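Local coordinates for protein malic enzyme (Entamoeba histolytica, PDB 3NV9) that probably catalyses the oxidative decarboxylation of malate to pyruvate with NAD or NADP as electron acceptor, at residues M222-A227 / T233-I238; M250-G255 / Y271-I276. One frame throughout, in Å; residues are numbered along the deposited sequence.

Interaction 1: residues M222-A227 / T233-I238; sequences MVFIGA and TCLRLI. With SO4 (sulfate ion), chain G.
Met222 opens the contact: its SD rests on Ile238 CG2 at 3.8 Å. CG lies beside the backbone N, chi1 -60°, and the chain beyond it stays extended, which carries the thioether from the strand to the last turn of 233-238. Two residues on, Phe224 does most of the packing, its ring pushed against the helix at Leu235. Leu235 CB sits over one face, 4.3 Å from the ring centroid and 14° off the normal, a CH-pi contact. On that face Leu235 CD1 also reaches Phe224 CD1 at 4.0 Å. The ring's far end runs into Ile238 from the opposite direction: Ile238 CD1 stands at the edge, close to the ring plane, 4.0 Å from Phe224 CZ. The backbone C of Cys234 comes up obliquely, and its CB lies 4.3 Å from Phe224 CE2. Ile238 therefore meets two strand residues with different branches, CG2 for the methionine and CD1 for the phenylalanine. No hydrogen bond crosses between strand and helix, and the apolar layer is buried, with Ile299 of the neighbouring strand also against Phe224 and Ile238.

Past the strand the chain leaves the helix face. Gly226 turns with a positive phi, and its O accepts from Asn231 ND2. Ala227 N then faces a sulfate, probably from the crystallisation liquor, with two weak bonds: 3.2 Å to O2, and a straighter one of 3.3 Å to O1. Strand 222-225 and helix 233-238 run nearly antiparallel, at 158°, with their axes 10.3 Å apart. A first strand, a tight glycine-containing turn and a helix returning over the sheet make up the opening strand-turn-helix of a Rossmann dinucleotide-binding fold, consistent with the family's NAD-binding domain.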
loop_
_atom_site.group_PDB
_atom_site.type_symbol
_atom_site.label_atom_id
_atom_site.label_comp_id
_atom_site.label_asym_id
_atom_site.label_seq_id
_atom_site.Cartn_x
_atom_site.Cartn_y
_atom_site.Cartn_z
ATOM N N MET A 222 22.102 11.707 -34.115
ATOM C CA MET A 222 20.869 11.317 -33.446
ATOM C C MET A 222 19.848 12.460 -33.400
ATOM O O MET A 222 20.191 13.559 -32.930
ATOM C CB MET A 222 21.209 10.834 -32.047
ATOM C CG MET A 222 22.161 9.634 -32.074
ATOM S SD MET A 222 22.378 9.106 -30.393
ATOM C CE MET A 222 23.837 8.016 -30.556
ATOM N N VAL A 223 18.627 12.200 -33.899
ATOM C CA VAL A 223 17.506 13.158 -33.804
ATOM C C VAL A 223 16.436 12.727 -32.753
ATOM O O VAL A 223 15.851 11.651 -32.884
ATOM C CB VAL A 223 16.791 13.342 -35.151
ATOM C CG1 VAL A 223 15.620 14.390 -35.034
ATOM C CG2 VAL A 223 17.784 13.737 -36.240
ATOM N N PHE A 224 16.172 13.583 -31.760
ATOM C CA PHE A 224 15.160 13.350 -30.753
ATOM C C PHE A 224 13.848 14.133 -30.980
ATOM O O PHE A 224 13.867 15.354 -30.974
ATOM C CB PHE A 224 15.715 13.675 -29.383
ATOM C CG PHE A 224 16.833 12.764 -28.961
ATOM C CD1 PHE A 224 18.125 12.938 -29.470
ATOM C CD2 PHE A 224 16.615 11.758 -28.010
ATOM C CE1 PHE A 224 19.204 12.085 -29.048
ATOM C CE2 PHE A 224 17.671 10.911 -27.566
ATOM C CZ PHE A 224 18.963 11.053 -28.105
ATOM N N ILE A 225 12.739 13.425 -31.226
ATOM C CA ILE A 225 11.436 14.074 -31.492
ATOM C C ILE A 225 10.685 14.143 -30.162
ATOM O O ILE A 225 10.218 13.089 -29.633
ATOM C CB ILE A 225 10.535 13.315 -32.504
ATOM C CG1 ILE A 225 11.296 12.837 -33.756
ATOM C CG2 ILE A 225 9.235 14.114 -32.841
ATOM C CD1 ILE A 225 11.843 13.870 -34.623
ATOM N N GLY A 226 10.629 15.358 -29.602
ATOM C CA GLY A 226 9.955 15.609 -28.324
ATOM C C GLY A 226 10.960 16.030 -27.268
ATOM O O GLY A 226 12.044 15.470 -27.205
ATOM N N ALA A 227 10.604 17.013 -26.446
ATOM C CA ALA A 227 11.426 17.459 -25.342
ATOM C C ALA A 227 10.776 17.189 -23.998
ATOM O O ALA A 227 11.055 17.892 -23.015
ATOM C CB ALA A 227 11.705 18.918 -25.455
ATOM N N THR A 233 15.802 13.024 -20.623
ATOM C CA THR A 233 16.665 12.177 -19.807
ATOM C C THR A 233 17.376 11.159 -20.681
ATOM O O THR A 233 18.516 10.816 -20.387
ATOM C CB THR A 233 15.916 11.505 -18.670
ATOM O OG1 THR A 233 15.034 12.457 -18.056
ATOM C CG2 THR A 233 16.886 10.950 -17.628
ATOM N N CYS A 234 16.705 10.733 -21.762
ATOM C CA CYS A 234 17.276 9.798 -22.750
ATOM C C CYS A 234 18.496 10.413 -23.394
ATOM O O CYS A 234 19.524 9.766 -23.494
ATOM C CB CYS A 234 16.283 9.376 -23.816
ATOM S SG CYS A 234 15.026 8.242 -23.185
ATOM N N LEU A 235 18.374 11.674 -23.799
ATOM C CA LEU A 235 19.459 12.431 -24.395
ATOM C C LEU A 235 20.601 12.563 -23.413
ATOM O O LEU A 235 21.738 12.277 -23.759
ATOM C CB LEU A 235 18.966 13.819 -24.825
ATOM C CG LEU A 235 19.882 14.639 -25.730
ATOM C CD1 LEU A 235 18.982 15.574 -26.527
ATOM C CD2 LEU A 235 20.895 15.416 -24.837
ATOM N N ARG A 236 20.302 12.965 -22.188
ATOM C CA ARG A 236 21.332 13.135 -21.200
ATOM C C ARG A 236 22.108 11.845 -20.871
ATOM O O ARG A 236 23.362 11.880 -20.712
ATOM C CB ARG A 236 20.757 13.701 -19.928
ATOM C CG ARG A 236 21.850 13.855 -18.853
ATOM C CD ARG A 236 21.335 14.472 -17.587
ATOM N NE ARG A 236 20.630 13.537 -16.714
ATOM C CZ ARG A 236 19.346 13.616 -16.364
ATOM N NH1 ARG A 236 18.554 14.559 -16.874
ATOM N NH2 ARG A 236 18.833 12.732 -15.510
ATOM N N LEU A 237 21.412 10.714 -20.731
ATOM C CA LEU A 237 22.166 9.494 -20.424
ATOM C C LEU A 237 22.989 9.094 -21.608
ATOM O O LEU A 237 24.094 8.604 -21.419
ATOM C CB LEU A 237 21.299 8.299 -19.966
ATOM C CG LEU A 237 20.629 8.505 -18.610
ATOM C CD1 LEU A 237 19.985 7.192 -18.089
ATOM C CD2 LEU A 237 21.558 9.142 -17.606
ATOM N N ILE A 238 22.439 9.269 -22.816
ATOM C CA ILE A 238 23.067 8.838 -24.074
ATOM C C ILE A 238 24.374 9.601 -24.384
ATOM O O ILE A 238 25.332 8.988 -24.912
ATOM C CB ILE A 238 22.074 8.873 -25.231
ATOM C CG1 ILE A 238 21.149 7.641 -25.148
ATOM C CG2 ILE A 238 22.753 8.887 -26.626
ATOM C CD1 ILE A 238 19.765 7.798 -25.905
HETATM S S SO4 G . 7.578 19.004 -26.349
HETATM O O1 SO4 G . 7.882 18.418 -27.672
HETATM O O2 SO4 G . 8.746 19.509 -25.622
HETATM O O3 SO4 G . 6.631 20.146 -26.454
HETATM O O4 SO4 G . 7.086 17.897 -25.542
#

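Interaction 2: residues M250-G255 / Y271-I276; sequences MFDSKG and YRKWEI. With SO4 (sulfate ion), chain G.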
loop_
_atom_site.group_PDB
_atom_site.type_symbol
_atom_site.label_atom_id
_atom_site.label_comp_id
_atom_site.label_asym_id
_atom_site.label_seq_id
_atom_site.Cartn_x
_atom_site.Cartn_y
_atom_site.Cartn_z
ATOM N N MET A 250 17.617 17.804 -30.579
ATOM C CA MET A 250 16.253 17.638 -30.036
ATOM C C MET A 250 15.166 18.640 -30.587
ATOM O O MET A 250 15.443 19.826 -30.757
ATOM C CB MET A 250 16.314 17.660 -28.515
ATOM C CG MET A 250 14.993 17.652 -27.838
ATOM S SD MET A 250 15.187 16.891 -26.227
ATOM C CE MET A 250 15.582 18.191 -25.119
ATOM N N PHE A 251 13.940 18.174 -30.848
ATOM C CA PHE A 251 12.835 19.097 -31.210
ATOM C C PHE A 251 11.722 19.152 -30.153
ATOM O O PHE A 251 11.310 18.116 -29.609
ATOM C CB PHE A 251 12.213 18.765 -32.562
ATOM C CG PHE A 251 13.152 18.901 -33.727
ATOM C CD1 PHE A 251 14.192 17.967 -33.933
ATOM C CD2 PHE A 251 12.992 19.951 -34.665
ATOM C CE1 PHE A 251 15.075 18.098 -35.040
ATOM C CE2 PHE A 251 13.866 20.073 -35.805
ATOM C CZ PHE A 251 14.899 19.165 -35.984
ATOM N N ASP A 252 11.240 20.362 -29.845
ATOM C CA ASP A 252 9.997 20.499 -29.095
ATOM C C ASP A 252 8.851 20.911 -30.053
ATOM O O ASP A 252 9.012 20.799 -31.282
ATOM C CB ASP A 252 10.188 21.442 -27.915
ATOM C CG ASP A 252 10.391 22.855 -28.341
ATOM O OD1 ASP A 252 10.298 23.099 -29.557
ATOM O OD2 ASP A 252 10.650 23.700 -27.465
ATOM N N SER A 253 7.704 21.345 -29.519
ATOM C CA SER A 253 6.550 21.740 -30.376
ATOM C C SER A 253 6.860 22.888 -31.364
ATOM O O SER A 253 6.355 22.905 -32.499
ATOM C CB SER A 253 5.307 22.092 -29.544
ATOM O OG SER A 253 5.600 22.968 -28.447
ATOM N N LYS A 254 7.729 23.797 -30.920
ATOM C CA LYS A 254 8.060 25.034 -31.607
ATOM C C LYS A 254 9.306 24.968 -32.501
ATOM O O LYS A 254 9.752 26.010 -32.969
ATOM C CB LYS A 254 8.300 26.129 -30.574
ATOM C CG LYS A 254 7.350 26.117 -29.379
ATOM C CD LYS A 254 6.968 27.540 -28.957
ATOM C CE LYS A 254 5.526 27.609 -28.450
ATOM N NZ LYS A 254 4.577 26.872 -29.359
ATOM N N GLY A 255 9.884 23.781 -32.717
ATOM C CA GLY A 255 11.147 23.645 -33.488
ATOM C C GLY A 255 12.404 23.233 -32.697
ATOM O O GLY A 255 12.354 23.058 -31.460
ATOM N N TYR A 271 15.241 24.224 -17.173
ATOM C CA TYR A 271 16.698 24.218 -17.254
ATOM C C TYR A 271 17.293 22.985 -18.021
ATOM O O TYR A 271 18.282 23.137 -18.754
ATOM C CB TYR A 271 17.306 24.325 -15.869
ATOM C CG TYR A 271 17.244 23.052 -15.042
ATOM C CD1 TYR A 271 18.319 22.150 -15.011
ATOM C CD2 TYR A 271 16.122 22.755 -14.264
ATOM C CE1 TYR A 271 18.277 20.980 -14.243
ATOM C CE2 TYR A 271 16.061 21.589 -13.495
ATOM C CZ TYR A 271 17.144 20.695 -13.487
ATOM O OH TYR A 271 17.069 19.523 -12.711
ATOM N N ARG A 272 16.689 21.787 -17.868
ATOM C CA ARG A 272 17.179 20.612 -18.593
ATOM C C ARG A 272 17.112 20.816 -20.124
ATOM O O ARG A 272 18.043 20.481 -20.858
ATOM C CB ARG A 272 16.513 19.294 -18.089
ATOM C CG ARG A 272 16.240 19.242 -16.570
ATOM C CD ARG A 272 16.614 17.926 -15.816
ATOM N NE ARG A 272 18.043 17.776 -15.779
ATOM C CZ ARG A 272 18.789 17.144 -14.870
ATOM N NH1 ARG A 272 18.311 16.485 -13.785
ATOM N NH2 ARG A 272 20.097 17.212 -15.087
ATOM N N LYS A 273 16.036 21.409 -20.627
ATOM C CA LYS A 273 16.003 21.701 -22.067
ATOM C C LYS A 273 17.068 22.756 -22.408
ATOM O O LYS A 273 17.674 22.712 -23.490
ATOM C CB LYS A 273 14.614 22.136 -22.568
ATOM C CG LYS A 273 13.462 21.140 -22.320
ATOM C CD LYS A 273 12.082 21.758 -22.694
ATOM C CE LYS A 273 12.002 22.278 -24.145
ATOM N NZ LYS A 273 10.671 22.874 -24.492
ATOM N N TRP A 274 17.306 23.665 -21.468
ATOM C CA TRP A 274 18.289 24.736 -21.645
ATOM C C TRP A 274 19.752 24.240 -21.790
ATOM O O TRP A 274 20.451 24.657 -22.741
ATOM C CB TRP A 274 18.157 25.802 -20.544
ATOM C CG TRP A 274 19.118 26.933 -20.777
ATOM C CD1 TRP A 274 20.051 27.432 -19.885
ATOM C CD2 TRP A 274 19.281 27.677 -22.000
ATOM N NE1 TRP A 274 20.759 28.440 -20.494
ATOM C CE2 TRP A 274 20.307 28.610 -21.783
ATOM C CE3 TRP A 274 18.640 27.654 -23.245
ATOM C CZ2 TRP A 274 20.717 29.510 -22.777
ATOM C CZ3 TRP A 274 19.054 28.528 -24.241
ATOM C CH2 TRP A 274 20.082 29.444 -24.003
ATOM N N GLU A 275 20.181 23.349 -20.882
ATOM C CA GLU A 275 21.493 22.664 -20.962
ATOM C C GLU A 275 21.666 21.998 -22.336
ATOM O O GLU A 275 22.707 22.102 -22.979
ATOM C CB GLU A 275 21.616 21.655 -19.820
ATOM C CG GLU A 275 22.726 20.569 -19.957
ATOM C CD GLU A 275 24.160 21.094 -19.703
ATOM O OE1 GLU A 275 24.309 22.228 -19.187
ATOM O OE2 GLU A 275 25.139 20.374 -20.036
ATOM N N ILE A 276 20.603 21.348 -22.796
ATOM C CA ILE A 276 20.546 20.749 -24.130
ATOM C C ILE A 276 20.549 21.789 -25.258
ATOM O O ILE A 276 21.038 21.512 -26.358
ATOM C CB ILE A 276 19.292 19.820 -24.216
ATOM C CG1 ILE A 276 19.519 18.582 -23.354
ATOM C CG2 ILE A 276 18.894 19.491 -25.671
ATOM C CD1 ILE A 276 18.237 17.850 -22.961
HETATM S S SO4 G . 7.578 19.004 -26.349
HETATM O O1 SO4 G . 7.882 18.418 -27.672
HETATM O O2 SO4 G . 8.746 19.509 -25.622
HETATM O O3 SO4 G . 6.631 20.146 -26.454
HETATM O O4 SO4 G . 7.086 17.897 -25.542
#
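Met250 and Ile276 bring their CA atoms to 7.9 Å where strand 250-252 faces helix 271-276, and the chain then leaves the strand through a type I turn from Asp252 to Gly255. Met250 crosses Ile276 at about a right angle and bends at its end, chi3 90°, so that CE fits between two branches of the isoleucine, 3.4 Å from Ile276 CD1 and 3.6 Å from Ile276 CG2, the first tighter than usual. One turn earlier on the helix, Lys273 reaches Asp252: NZ meets OD2 at 3.1 Å on its anti lone pair, in a salt bridge. Arg261 NH2 forms a second salt bridge to the same oxygen, so two cations share that oxygen. The other oxygen, OD1, accepts Lys254 N at 3.0 Å from above the carboxylate plane, closing an Asx turn that helps fix the group's rotation. Ser253 N makes a weak, 3.5 Å bond to O3 of a bound sulfate, probably from the crystallisation liquor. An acidic residue ending the second strand is a feature of many Rossmann folds, where it commonly lies near the adenosine ribose of the cofactor.

From the N terminus, interaction 1 comes first: strand 222-225 passes through a three-residue turn, 226-228, into helix 229-240, which packs back on it. The chain leaves that helix for strand 248-252, completing a beta-alpha-beta unit, and only then does interaction 2 begin, bridging the fifteen residues that hold helix 262-266 before closing on helix 271-279. The two loops follow in series, neither nested nor crossing. Their strands are parallel neighbours, joined by probable hydrogen bonds of Phe224 O with Phe251 N and Gly226 N with Phe251 O. Leu235 also touches Met250 and Ile276, so helix 229-240 packs against both parts of interaction 2. The loops just after both strands give weak bonds to the same sulfate.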